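Local coordinates for DNA repair protein RAD7 (Saccharomyces cerevisiae, PDB 5ZB2) that serves in the global genome repair complex, promoting nucleotide excision repair of nontranscribed DNA, and binds the partner protein ELC1, at residues Glu116-Ile121 against Glu141-Lys146; Leu185-Leu190 against Ala197-Tyr202. All coordinates share one frame; numbering follows the deposited sequence.

Interaction 1 (Glu116-Ile121 against Glu141-Lys146); sequences ESLLYI and EDTWEK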
loop_
_atom_site.group_PDB
_atom_site.type_symbol
_atom_site.label_atom_id
_atom_site.label_comp_id
_atom_site.label_asym_id
_atom_site.label_seq_id
_atom_site.Cartn_x
_atom_site.Cartn_y
_atom_site.Cartn_z
ATOM N N GLU A 116 -0.536 -8.673 5.985
ATOM C CA GLU A 116 -1.348 -7.464 5.906
ATOM C C GLU A 116 -2.507 -7.640 4.932
ATOM O O GLU A 116 -3.624 -7.184 5.200
ATOM C CB GLU A 116 -0.470 -6.278 5.504
ATOM C CG GLU A 116 -1.213 -4.964 5.347
ATOM C CD GLU A 116 -0.286 -3.814 4.987
ATOM O OE1 GLU A 116 -0.376 -2.760 5.645
ATOM O OE2 GLU A 116 0.535 -3.965 4.052
ATOM N N SER A 117 -2.264 -8.300 3.797
ATOM C CA SER A 117 -3.332 -8.521 2.825
ATOM C C SER A 117 -4.462 -9.344 3.430
ATOM O O SER A 117 -5.642 -9.029 3.238
ATOM C CB SER A 117 -2.779 -9.219 1.581
ATOM O OG SER A 117 -1.729 -8.477 0.999
ATOM N N LEU A 118 -4.118 -10.403 4.166
ATOM C CA LEU A 118 -5.137 -11.281 4.733
ATOM C C LEU A 118 -5.983 -10.552 5.771
ATOM O O LEU A 118 -7.205 -10.738 5.823
ATOM C CB LEU A 118 -4.478 -12.516 5.347
ATOM C CG LEU A 118 -5.410 -13.626 5.836
ATOM C CD1 LEU A 118 -6.312 -14.136 4.717
ATOM C CD2 LEU A 118 -4.595 -14.765 6.437
ATOM N N LEU A 119 -5.356 -9.716 6.608
ATOM C CA LEU A 119 -6.106 -9.007 7.641
ATOM C C LEU A 119 -6.934 -7.864 7.060
ATOM O O LEU A 119 -7.984 -7.521 7.613
ATOM C CB LEU A 119 -5.153 -8.490 8.719
ATOM C CG LEU A 119 -4.296 -9.556 9.412
ATOM C CD1 LEU A 119 -3.513 -8.949 10.565
ATOM C CD2 LEU A 119 -5.133 -10.727 9.905
ATOM N N TYR A 120 -6.491 -7.262 5.955
ATOM C CA TYR A 120 -7.346 -6.315 5.244
ATOM C C TYR A 120 -8.642 -6.986 4.802
ATOM O O TYR A 120 -9.735 -6.433 4.972
ATOM C CB TYR A 120 -6.608 -5.744 4.033
ATOM C CG TYR A 120 -5.961 -4.396 4.243
ATOM C CD1 TYR A 120 -4.884 -4.241 5.106
ATOM C CD2 TYR A 120 -6.406 -3.280 3.542
ATOM C CE1 TYR A 120 -4.280 -3.007 5.282
ATOM C CE2 TYR A 120 -5.809 -2.044 3.710
ATOM C CZ TYR A 120 -4.748 -1.913 4.579
ATOM O OH TYR A 120 -4.156 -0.682 4.742
ATOM N N ILE A 121 -8.534 -8.186 4.224
ATOM C CA ILE A 121 -9.715 -8.912 3.761
ATOM C C ILE A 121 -10.674 -9.161 4.919
ATOM O O ILE A 121 -11.883 -8.928 4.810
ATOM C CB ILE A 121 -9.292 -10.226 3.079
ATOM C CG1 ILE A 121 -8.627 -9.917 1.741
ATOM C CG2 ILE A 121 -10.487 -11.164 2.879
ATOM C CD1 ILE A 121 -7.917 -11.091 1.124
ATOM N N GLU A 141 1.491 -20.048 10.560
ATOM C CA GLU A 141 0.420 -20.555 11.415
ATOM C C GLU A 141 -0.110 -19.474 12.345
ATOM O O GLU A 141 -1.316 -19.405 12.604
ATOM C CB GLU A 141 0.909 -21.763 12.219
ATOM C CG GLU A 141 2.173 -21.530 13.038
ATOM C CD GLU A 141 2.498 -22.710 13.952
ATOM O OE1 GLU A 141 3.035 -22.485 15.056
ATOM O OE2 GLU A 141 2.209 -23.865 13.570
ATOM N N ASP A 142 0.774 -18.612 12.847
ATOM C CA ASP A 142 0.342 -17.579 13.779
ATOM C C ASP A 142 -0.541 -16.544 13.099
ATOM O O ASP A 142 -1.465 -16.014 13.726
ATOM C CB ASP A 142 1.564 -16.921 14.414
ATOM C CG ASP A 142 2.383 -17.900 15.229
ATOM O OD1 ASP A 142 2.076 -18.076 16.427
ATOM O OD2 ASP A 142 3.322 -18.503 14.666
ATOM N N THR A 143 -0.292 -16.254 11.822
ATOM C CA THR A 143 -1.180 -15.353 11.098
ATOM C C THR A 143 -2.540 -15.996 10.869
ATOM O O THR A 143 -3.575 -15.332 11.011
ATOM C CB THR A 143 -0.550 -14.942 9.769
ATOM O OG1 THR A 143 0.712 -14.316 10.018
ATOM C CG2 THR A 143 -1.452 -13.967 9.025
ATOM N N TRP A 144 -2.564 -17.287 10.526
ATOM C CA TRP A 144 -3.839 -17.984 10.372
ATOM C C TRP A 144 -4.693 -17.831 11.623
ATOM O O TRP A 144 -5.892 -17.546 11.538
ATOM C CB TRP A 144 -3.607 -19.466 10.060
ATOM C CG TRP A 144 -3.108 -19.720 8.667
ATOM C CD1 TRP A 144 -1.963 -20.375 8.311
ATOM C CD2 TRP A 144 -3.737 -19.318 7.444
ATOM N NE1 TRP A 144 -1.843 -20.407 6.942
ATOM C CE2 TRP A 144 -2.919 -19.765 6.387
ATOM C CE3 TRP A 144 -4.912 -18.624 7.140
ATOM C CZ2 TRP A 144 -3.237 -19.540 5.053
ATOM C CZ3 TRP A 144 -5.227 -18.401 5.809
ATOM C CH2 TRP A 144 -4.391 -18.857 4.784
ATOM N N GLU A 145 -4.086 -18.010 12.797
ATOM C CA GLU A 145 -4.827 -17.863 14.047
ATOM C C GLU A 145 -5.459 -16.479 14.152
ATOM O O GLU A 145 -6.648 -16.352 14.464
ATOM C CB GLU A 145 -3.911 -18.126 15.242
ATOM C CG GLU A 145 -4.626 -17.992 16.584
ATOM C CD GLU A 145 -3.804 -18.492 17.761
ATOM O OE1 GLU A 145 -2.613 -18.824 17.572
ATOM O OE2 GLU A 145 -4.354 -18.550 18.881
ATOM N N LYS A 146 -4.675 -15.426 13.900
ATOM C CA LYS A 146 -5.219 -14.073 13.983
ATOM C C LYS A 146 -6.381 -13.886 13.016
ATOM O O LYS A 146 -7.383 -13.244 13.351
ATOM C CB LYS A 146 -4.129 -13.042 13.701
ATOM C CG LYS A 146 -3.068 -12.950 14.775
ATOM C CD LYS A 146 -2.158 -11.756 14.544
ATOM C CE LYS A 146 -1.000 -11.737 15.528
ATOM N NZ LYS A 146 -0.075 -12.888 15.324
#
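Leu118 of helix 115-124 carries the apolar part of this contact, reaching across to Thr143 and Trp144 on helix 141-150. A single methyl does the touching: CD2 of Leu118 lies 3.7 Å from CZ3 of Trp144, on the six-membered part of the indole, and the same CD2 sits 4.1 Å from CG2 of Thr143. The two larger side chains cross at about a right angle, and the methyl meets the indole obliquely. A chi1 of -173° sets CG of Leu118 opposite the backbone N and sends the branch across the gap; the CA atoms of Leu118 and Thr143 stay 8.5 Å apart. Trp144 starts out pointing away from the other helix, yet its six-membered ring comes close to the leucine methyl. Leu113 and Ile139 from loops, and Phe147 further along helix 141-150, also pack on Leu118, while Phe166 meets the indole of Trp144 edge to face.

The polar side of Thr143 is handled separately. With CG2 anti to the backbone N (chi1 -58° for OG1), the methyl serves the packing and OG1 is left to Asn140 OD1 and His115 ND1, both hydrogen-bonded to it. The His115 bond adds a polar tie between the two helices, just before the first segment.

This chain is the C-terminal, leucine-rich repeat part of RAD7, and these are neighbouring helices on the solenoid's outer side. The direct contact between the segments is apolar, methyl against methyl and indole; Phe147, and Ile150 packing on Leu119, extend it along helix 141-150.

Interaction 2 (Leu185-Leu190 against Ala197-Tyr202); sequences LGLSRL and ALLPQY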
loop_
_atom_site.group_PDB
_atom_site.type_symbol
_atom_site.label_atom_id
_atom_site.label_comp_id
_atom_site.label_asym_id
_atom_site.label_seq_id
_atom_site.Cartn_x
_atom_site.Cartn_y
_atom_site.Cartn_z
ATOM N N LEU A 185 -16.274 -26.778 3.938
ATOM C CA LEU A 185 -14.871 -26.872 4.321
ATOM C C LEU A 185 -14.081 -27.602 3.244
ATOM O O LEU A 185 -14.507 -28.650 2.747
ATOM C CB LEU A 185 -14.706 -27.603 5.659
ATOM C CG LEU A 185 -13.265 -27.832 6.125
ATOM C CD1 LEU A 185 -12.571 -26.505 6.446
ATOM C CD2 LEU A 185 -13.242 -28.758 7.327
ATOM N N GLY A 186 -12.922 -27.045 2.899
ATOM C CA GLY A 186 -12.031 -27.661 1.937
ATOM C C GLY A 186 -10.598 -27.732 2.424
ATOM O O GLY A 186 -10.046 -26.737 2.906
ATOM N N LEU A 187 -9.989 -28.910 2.306
ATOM C CA LEU A 187 -8.606 -29.143 2.726
ATOM C C LEU A 187 -7.933 -29.952 1.630
ATOM O O LEU A 187 -8.228 -31.142 1.472
ATOM C CB LEU A 187 -8.544 -29.883 4.065
ATOM C CG LEU A 187 -9.286 -29.228 5.233
ATOM C CD1 LEU A 187 -9.376 -30.174 6.433
ATOM C CD2 LEU A 187 -8.603 -27.927 5.625
ATOM N N SER A 188 -7.036 -29.321 0.873
ATOM C CA SER A 188 -6.465 -29.947 -0.316
ATOM C C SER A 188 -4.965 -29.703 -0.359
ATOM O O SER A 188 -4.522 -28.550 -0.380
ATOM C CB SER A 188 -7.128 -29.408 -1.585
ATOM O OG SER A 188 -6.348 -29.717 -2.729
ATOM N N ARG A 189 -4.189 -30.785 -0.393
ATOM C CA ARG A 189 -2.741 -30.708 -0.566
ATOM C C ARG A 189 -2.107 -29.838 0.523
ATOM O O ARG A 189 -1.399 -28.864 0.254
ATOM C CB ARG A 189 -2.397 -30.184 -1.965
ATOM C CG ARG A 189 -2.731 -31.152 -3.086
ATOM C CD ARG A 189 -2.159 -30.694 -4.421
ATOM N NE ARG A 189 -2.365 -31.692 -5.470
ATOM C CZ ARG A 189 -1.565 -32.734 -5.688
ATOM N NH1 ARG A 189 -0.492 -32.932 -4.933
ATOM N NH2 ARG A 189 -1.840 -33.587 -6.667
ATOM N N LEU A 190 -2.381 -30.216 1.772
ATOM C CA LEU A 190 -1.849 -29.536 2.950
ATOM C C LEU A 190 -0.886 -30.501 3.639
ATOM O O LEU A 190 -1.302 -31.361 4.420
ATOM C CB LEU A 190 -2.984 -29.090 3.867
ATOM C CG LEU A 190 -4.050 -28.233 3.169
ATOM C CD1 LEU A 190 -5.212 -27.944 4.107
ATOM C CD2 LEU A 190 -3.457 -26.926 2.643
ATOM N N ALA A 197 -8.972 -36.193 12.311
ATOM C CA ALA A 197 -9.877 -36.784 13.287
ATOM C C ALA A 197 -10.640 -35.740 14.095
ATOM O O ALA A 197 -11.629 -36.087 14.747
ATOM C CB ALA A 197 -9.090 -37.693 14.230
ATOM N N LEU A 198 -10.205 -34.479 14.081
ATOM C CA LEU A 198 -10.910 -33.438 14.820
ATOM C C LEU A 198 -12.176 -32.966 14.117
ATOM O O LEU A 198 -13.021 -32.332 14.759
ATOM C CB LEU A 198 -9.990 -32.234 15.054
ATOM C CG LEU A 198 -8.733 -32.475 15.890
ATOM C CD1 LEU A 198 -7.856 -31.233 15.906
ATOM C CD2 LEU A 198 -9.091 -32.889 17.310
ATOM N N LEU A 199 -12.330 -33.252 12.822
ATOM C CA LEU A 199 -13.470 -32.711 12.083
ATOM C C LEU A 199 -14.808 -33.162 12.655
ATOM O O LEU A 199 -15.702 -32.313 12.807
ATOM C CB LEU A 199 -13.349 -33.073 10.597
ATOM C CG LEU A 199 -12.104 -32.570 9.838
ATOM C CD1 LEU A 199 -12.235 -32.852 8.346
ATOM C CD2 LEU A 199 -11.842 -31.089 10.067
ATOM N N PRO A 200 -15.027 -34.439 12.985
ATOM C CA PRO A 200 -16.346 -34.824 13.521
ATOM C C PRO A 200 -16.713 -34.102 14.807
ATOM O O PRO A 200 -17.905 -33.910 15.075
ATOM C CB PRO A 200 -16.213 -36.341 13.741
ATOM C CG PRO A 200 -15.089 -36.768 12.870
ATOM C CD PRO A 200 -14.139 -35.605 12.829
ATOM N N GLN A 201 -15.727 -33.682 15.604
ATOM C CA GLN A 201 -16.026 -32.987 16.854
ATOM C C GLN A 201 -16.611 -31.603 16.603
ATOM O O GLN A 201 -17.547 -31.186 17.296
ATOM C CB GLN A 201 -14.761 -32.858 17.704
ATOM C CG GLN A 201 -14.083 -34.167 18.041
ATOM C CD GLN A 201 -12.959 -33.988 19.040
ATOM O OE1 GLN A 201 -12.949 -33.031 19.817
ATOM N NE2 GLN A 201 -12.002 -34.905 19.023
ATOM N N TYR A 202 -16.069 -30.871 15.629
ATOM C CA TYR A 202 -16.339 -29.444 15.512
ATOM C C TYR A 202 -17.354 -29.086 14.437
ATOM O O TYR A 202 -17.972 -28.021 14.531
ATOM C CB TYR A 202 -15.039 -28.688 15.225
ATOM C CG TYR A 202 -14.112 -28.590 16.413
ATOM C CD1 TYR A 202 -14.245 -27.560 17.337
ATOM C CD2 TYR A 202 -13.094 -29.513 16.604
ATOM C CE1 TYR A 202 -13.402 -27.461 18.420
ATOM C CE2 TYR A 202 -12.244 -29.421 17.688
ATOM C CZ TYR A 202 -12.402 -28.390 18.592
ATOM O OH TYR A 202 -11.558 -28.285 19.673
#
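Leu185 and Leu199 meet methyl to methyl in the leucine-rich repeat solenoid, where strand 184-188 on the inner, concave side is followed along the chain by the short helix 199-202 on the outer side. Leu199 is the shared partner, and it uses both of its branches. Its CD2 lies 3.9 Å from CD2 of Leu185, while its CD1 comes to 4.4 Å from CD1 of Leu187, a looser touch. The side chain of Leu199 therefore forks toward two strand residues that stand two positions apart and point the same way, into the interior. Leu185 and Leu199 run at an oblique angle to each other rather than side by side. All three leucines are buried, and the contact is purely apolar.

On the strand, CG of Leu185 stands anti to the backbone N (chi1 177°), which carries its branch toward Leu199. The wide spacing of the backbones, 9.8 Å between the CA atoms of Leu185 and Leu199, is bridged by side chains from both elements.

In the next shell, Leu174 of helix 168-178, Leu203 and Phe208 pack on Leu185, and Leu230 of helix 224-234 packs on Leu199, so helices 168-178 and 224-234 both line the same interior. The strand itself is fixed by backbone hydrogen bonds on its two flanks: Gly186 pairs with Phe158 and Ile160, Leu185 with Ser210 and Cys212, and Leu187 with Cys212. On the helical side, Tyr202 N donates to Leu199 O at 3.2 Å, a backbone bond that closes the short turn carrying the leucine.

From the N terminus, the chain first closes interaction 1: from helix 115-124 it runs through strand 130-134 and returns to the outer side at helix 141-150, so the contact joins two successive outer helices. Strand 157-161 and helix 168-178 follow before interaction 2 opens on strand 184-188 and closes after a short connection at helix 199-202, tying the inner strand to the outer helix that follows it in the chain. The two loops lie in series, neither nested nor crossed. The centres of interactions 1 and 2 are about 20 Å apart, and the two do not touch. Interaction 1 therefore links along the solenoid, and interaction 2 across its thickness.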